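Local structure of glutathione S-transferase, N-terminal domain protein (Pseudomonas putida, 4NAX) at residues F207-V210 / Q211-L214; V189-V193 / E194-A198. The protein binds oxidized glutathione disulfide and probably acts as a glutathione transferase. All blocks are in the same frame, centred on the assembly; numbering follows the deposited sequence.

In the fold
Both contacts belong to the all-helical C-terminal domain of the glutathione transferase fold. Contact 2 comes first along the chain. It takes in the last turn of helix 180-193 and the turn that follows. Contact 1 comes next and forms the first turns of helix 208-219. Their centres lie about 14 Å apart, on the same side of the chain's centre. The two helices follow each other in sequence and pack together where the contacts meet: V210 CG1 lies 3.8 Å from V189 CG1, and L214 also rests on V189. One contact thus ends a helix and the other starts the next. The Y196 side chain of contact 2 lies about 4 Å from a bound glutathione disulfide.

Contact 1 (F207-V210 / Q211-L214); sequences FKEV and QRVL
E209 and R212 form a salt bridge one helical turn apart. R212 turns its side to the carboxylate, so that NE and NH2 both bond to OE2 of E209. The R212 NH2 to E209 OE2 bond is the shorter, at 2.8 Å, and runs nearly along the C-O axis. The R212 NE to E209 OE2 bond is 3.2 Å and more bent, with an N-H...O angle of 137°. OE2 lies close to the guanidinium plane, but the flat groups are turned 51° apart. A bend at chi3 of R212 (61°) folds the guanidinium back toward E209. R212 NH1 also bonds to R171 O.

The backbone bonds are those of a starting helix. F207 holds the N-cap position, and its O accepts from Q211 N at 3.0 Å. K208 O, E209 O and V210 O accept in turn from R212, V213 and L214 N. D165 OD1 accepts a bond from V210 N.

On the inner side, apolar V210, V213 and L214 pack on helix 180-193.

The chemistry implies an amphipathic start to the helix: one carboxylate oxygen gripped by two nitrogens on a partly exposed side, near the end of helix 148-168, and aliphatic groups turned into the domain.

Contact 2 (V189-V193 / E194-A198); sequences VRNLV and ERYNA
N191 lays its amide nitrogen over one face of the Y196 ring. N191 ND2 stands 3.2 Å above the Y196 ring plane, offset toward the rim, and CZ is its nearest ring atom. N191 CG lies anti to the backbone N (chi1 -151°), which swings the amide across the ring. The amide and ring planes are 63° apart. The other end of the amide meets R195: N191 OD1 lies 3.4 Å from R195 CB, and these two side chains run side by side. On the outer side R190 and E194 make a salt bridge, with R190 NE 3.2 Å from E194 OE2. Both chains are extended where they meet, with flat ends turned 72° apart. The apolar side is made by L192, whose CD1 touches A198 CB at 4.0 Å and also meets CD2 of Y196.

Waters tie the polar ends together. One accepts from R190 NE and donates to E194 OE1. A second bridges N191 OD1 and R195 N. A third accepts from N191 ND2.

Backbone bonds set these groups in place. E194 N bonds to R190 O at 2.8 Å, a four-residue step. The next two reach further: Y196 N to N191 O, at 2.9 Å, spans five residues, and A198 N to L192 O six. The type I turn E194-N197 is closed by N197 N bonding to E194 O. Further out, N197 O accepts from H137 NE2. L192 and A198 both pack on helix 109-137.

This is the C-terminal end of helix 180-193, where the chain folds back through a beta turn in the helical GST domain. The Y196 side chain lies about 4 Å from a bound glutathione disulfide, so the turn after this helix lies close to the ligand.

Contact 1 (F207-V210 / Q211-L214)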
loop_
_atom_site.group_PDB
_atom_site.type_symbol
_atom_site.label_atom_id
_atom_site.label_comp_id
_atom_site.label_asym_id
_atom_site.label_seq_id
_atom_site.Cartn_x
_atom_site.Cartn_y
_atom_site.Cartn_z
ATOM N N PHE A 207 12.709 18.371 9.912
ATOM C CA PHE A 207 12.389 18.021 8.527
ATOM C C PHE A 207 11.841 19.233 7.795
ATOM O O PHE A 207 10.631 19.385 7.606
ATOM C CB PHE A 207 11.415 16.838 8.500
ATOM C CG PHE A 207 11.905 15.646 9.295
ATOM C CD1 PHE A 207 12.994 14.888 8.849
ATOM C CD2 PHE A 207 11.303 15.294 10.494
ATOM C CE1 PHE A 207 13.463 13.825 9.595
ATOM C CE2 PHE A 207 11.758 14.219 11.231
ATOM C CZ PHE A 207 12.837 13.482 10.779
ATOM N N LYS A 208 12.754 20.124 7.424
ATOM C CA LYS A 208 12.365 21.423 6.878
ATOM C C LYS A 208 11.704 21.312 5.522
ATOM O O LYS A 208 10.836 22.123 5.175
ATOM C CB LYS A 208 13.572 22.355 6.770
ATOM C CG LYS A 208 14.241 22.664 8.108
ATOM C CD LYS A 208 13.272 23.307 9.095
ATOM C CE LYS A 208 13.980 24.095 10.185
ATOM N NZ LYS A 208 14.786 23.212 11.069
ATOM N N GLU A 209 12.101 20.308 4.751
ATOM C CA GLU A 209 11.517 20.133 3.421
ATOM C C GLU A 209 10.099 19.571 3.535
ATOM O O GLU A 209 9.185 20.016 2.843
ATOM C CB GLU A 209 12.377 19.238 2.531
ATOM C CG GLU A 209 13.856 19.619 2.477
ATOM C CD GLU A 209 14.093 21.032 1.977
ATOM O OE1 GLU A 209 15.054 21.674 2.443
ATOM O OE2 GLU A 209 13.321 21.502 1.125
ATOM N N VAL A 210 9.911 18.595 4.413
ATOM C CA VAL A 210 8.571 18.075 4.671
ATOM C C VAL A 210 7.654 19.193 5.181
ATOM O O VAL A 210 6.509 19.308 4.753
ATOM C CB VAL A 210 8.600 16.920 5.676
ATOM C CG1 VAL A 210 7.195 16.411 5.945
ATOM C CG2 VAL A 210 9.464 15.772 5.162
ATOM N N GLN A 211 8.164 20.038 6.086
ATOM C CA GLN A 211 7.379 21.164 6.597
ATOM C C GLN A 211 6.956 22.105 5.475
ATOM O O GLN A 211 5.807 22.538 5.411
ATOM C CB GLN A 211 8.182 21.968 7.612
ATOM C CG GLN A 211 8.395 21.284 8.945
ATOM C CD GLN A 211 9.370 22.047 9.818
ATOM O OE1 GLN A 211 10.227 21.455 10.473
ATOM N NE2 GLN A 211 9.261 23.371 9.807
ATOM N N ARG A 212 7.901 22.430 4.597
ATOM C CA ARG A 212 7.634 23.328 3.486
ATOM C C ARG A 212 6.545 22.786 2.566
ATOM O O ARG A 212 5.610 23.504 2.198
ATOM C CB ARG A 212 8.914 23.578 2.696
ATOM C CG ARG A 212 8.728 24.300 1.374
ATOM C CD ARG A 212 10.071 24.577 0.709
ATOM N NE ARG A 212 10.785 23.324 0.434
ATOM C CZ ARG A 212 10.552 22.533 -0.609
ATOM N NH1 ARG A 212 9.646 22.852 -1.522
ATOM N NH2 ARG A 212 11.220 21.399 -0.738
ATOM N N VAL A 213 6.677 21.526 2.175
ATOM C CA VAL A 213 5.730 20.941 1.224
ATOM C C VAL A 213 4.359 20.700 1.892
ATOM O O VAL A 213 3.315 20.938 1.274
ATOM C CB VAL A 213 6.321 19.688 0.561
ATOM C CG1 VAL A 213 5.308 19.060 -0.379
ATOM C CG2 VAL A 213 7.577 20.075 -0.209
ATOM N N LEU A 214 4.362 20.286 3.158
ATOM C CA LEU A 214 3.114 20.166 3.902
ATOM C C LEU A 214 2.361 21.492 3.939
ATOM O O LEU A 214 1.150 21.551 3.699
ATOM C CB LEU A 214 3.363 19.672 5.317
ATOM C CG LEU A 214 2.124 19.617 6.213
ATOM C CD1 LEU A 214 1.109 18.607 5.681
ATOM C CD2 LEU A 214 2.518 19.266 7.646
#

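Contact 2 (V189-V193 / E194-A198)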
loop_
_atom_site.group_PDB
_atom_site.type_symbol
_atom_site.label_atom_id
_atom_site.label_comp_id
_atom_site.label_asym_id
_atom_site.label_seq_id
_atom_site.Cartn_x
_atom_site.Cartn_y
_atom_site.Cartn_z
ATOM N N VAL A 189 1.091 13.011 7.187
ATOM C CA VAL A 189 2.032 13.874 7.884
ATOM C C VAL A 189 1.258 14.834 8.809
ATOM O O VAL A 189 1.600 14.995 9.997
ATOM C CB VAL A 189 2.943 14.639 6.905
ATOM C CG1 VAL A 189 3.885 15.557 7.668
ATOM C CG2 VAL A 189 3.759 13.707 6.004
ATOM N N ARG A 190 0.205 15.456 8.272
ATOM C CA ARG A 190 -0.651 16.317 9.094
ATOM C C ARG A 190 -1.191 15.566 10.316
ATOM O O ARG A 190 -1.153 16.077 11.443
ATOM C CB ARG A 190 -1.816 16.851 8.271
ATOM C CG ARG A 190 -2.819 17.649 9.086
ATOM C CD ARG A 190 -3.980 18.135 8.245
ATOM N NE ARG A 190 -5.017 18.767 9.046
ATOM C CZ ARG A 190 -6.133 18.175 9.471
ATOM N NH1 ARG A 190 -6.426 16.921 9.162
ATOM N NH2 ARG A 190 -6.983 18.864 10.203
ATOM N N ASN A 191 -1.706 14.363 10.106
ATOM C CA ASN A 191 -2.301 13.626 11.207
ATOM C C ASN A 191 -1.297 13.322 12.316
ATOM O O ASN A 191 -1.634 13.385 13.502
ATOM C CB ASN A 191 -2.929 12.325 10.710
ATOM C CG ASN A 191 -4.100 11.896 11.557
ATOM O OD1 ASN A 191 -5.016 12.676 11.775
ATOM N ND2 ASN A 191 -4.088 10.660 12.011
ATOM N N LEU A 192 -0.068 12.991 11.916
ATOM C CA LEU A 192 0.979 12.674 12.855
ATOM C C LEU A 192 1.285 13.865 13.758
ATOM O O LEU A 192 1.455 13.703 14.978
ATOM C CB LEU A 192 2.225 12.219 12.104
ATOM C CG LEU A 192 3.443 11.823 12.925
ATOM C CD1 LEU A 192 3.176 10.563 13.712
ATOM C CD2 LEU A 192 4.632 11.637 11.999
ATOM N N VAL A 193 1.380 15.055 13.171
ATOM C CA VAL A 193 1.821 16.233 13.915
ATOM C C VAL A 193 0.696 17.043 14.552
ATOM O O VAL A 193 0.956 17.815 15.469
ATOM C CB VAL A 193 2.751 17.138 13.071
ATOM C CG1 VAL A 193 3.925 16.323 12.552
ATOM C CG2 VAL A 193 2.024 17.850 11.949
ATOM N N GLU A 194 -0.536 16.855 14.089
ATOM C CA GLU A 194 -1.702 17.527 14.641
ATOM C C GLU A 194 -2.466 16.569 15.548
ATOM O O GLU A 194 -2.241 16.552 16.760
ATOM C CB GLU A 194 -2.579 18.128 13.528
ATOM C CG GLU A 194 -1.871 19.212 12.733
ATOM C CD GLU A 194 -2.771 20.018 11.805
ATOM O OE1 GLU A 194 -2.204 20.819 11.025
ATOM O OE2 GLU A 194 -4.020 19.869 11.827
ATOM N N ARG A 195 -3.341 15.754 14.974
ATOM C CA ARG A 195 -4.201 14.893 15.768
ATOM C C ARG A 195 -3.445 14.037 16.776
ATOM O O ARG A 195 -3.836 13.970 17.938
ATOM C CB ARG A 195 -5.095 14.026 14.885
ATOM C CG ARG A 195 -5.965 13.046 15.665
ATOM C CD ARG A 195 -7.150 12.597 14.835
ATOM N NE ARG A 195 -7.923 11.503 15.425
ATOM C CZ ARG A 195 -8.755 11.620 16.461
ATOM N NH1 ARG A 195 -8.918 12.786 17.086
ATOM N NH2 ARG A 195 -9.424 10.550 16.888
ATOM N N TYR A 196 -2.364 13.385 16.354
ATOM C CA TYR A 196 -1.681 12.476 17.265
ATOM C C TYR A 196 -0.788 13.174 18.257
ATOM O O TYR A 196 -0.225 12.512 19.137
ATOM C CB TYR A 196 -0.829 11.462 16.520
ATOM C CG TYR A 196 -1.562 10.486 15.668
ATOM C CD1 TYR A 196 -2.931 10.238 15.812
ATOM C CD2 TYR A 196 -0.844 9.720 14.753
ATOM C CE1 TYR A 196 -3.560 9.287 15.036
ATOM C CE2 TYR A 196 -1.473 8.783 13.972
ATOM C CZ TYR A 196 -2.815 8.556 14.110
ATOM O OH TYR A 196 -3.411 7.622 13.304
ATOM N N ASN A 197 -0.634 14.487 18.123
ATOM C CA ASN A 197 0.184 15.240 19.071
ATOM C C ASN A 197 1.640 14.735 19.145
ATOM O O ASN A 197 2.251 14.698 20.218
ATOM C CB ASN A 197 -0.405 15.158 20.495
ATOM C CG ASN A 197 -1.802 15.725 20.619
ATOM O OD1 ASN A 197 -2.616 15.190 21.373
ATOM N ND2 ASN A 197 -2.083 16.822 19.931
ATOM N N ALA A 198 2.180 14.308 18.002
ATOM C CA ALA A 198 3.498 13.666 17.964
ATOM C C ALA A 198 4.593 14.528 17.358
ATOM O O ALA A 198 5.674 14.047 17.036
ATOM C CB ALA A 198 3.415 12.332 17.237
HETATM O O HOH W 1 -4.053 21.495 9.378
HETATM O O HOH W 2 -4.755 15.779 12.234
HETATM O O HOH W 3 -6.555 9.275 13.187
#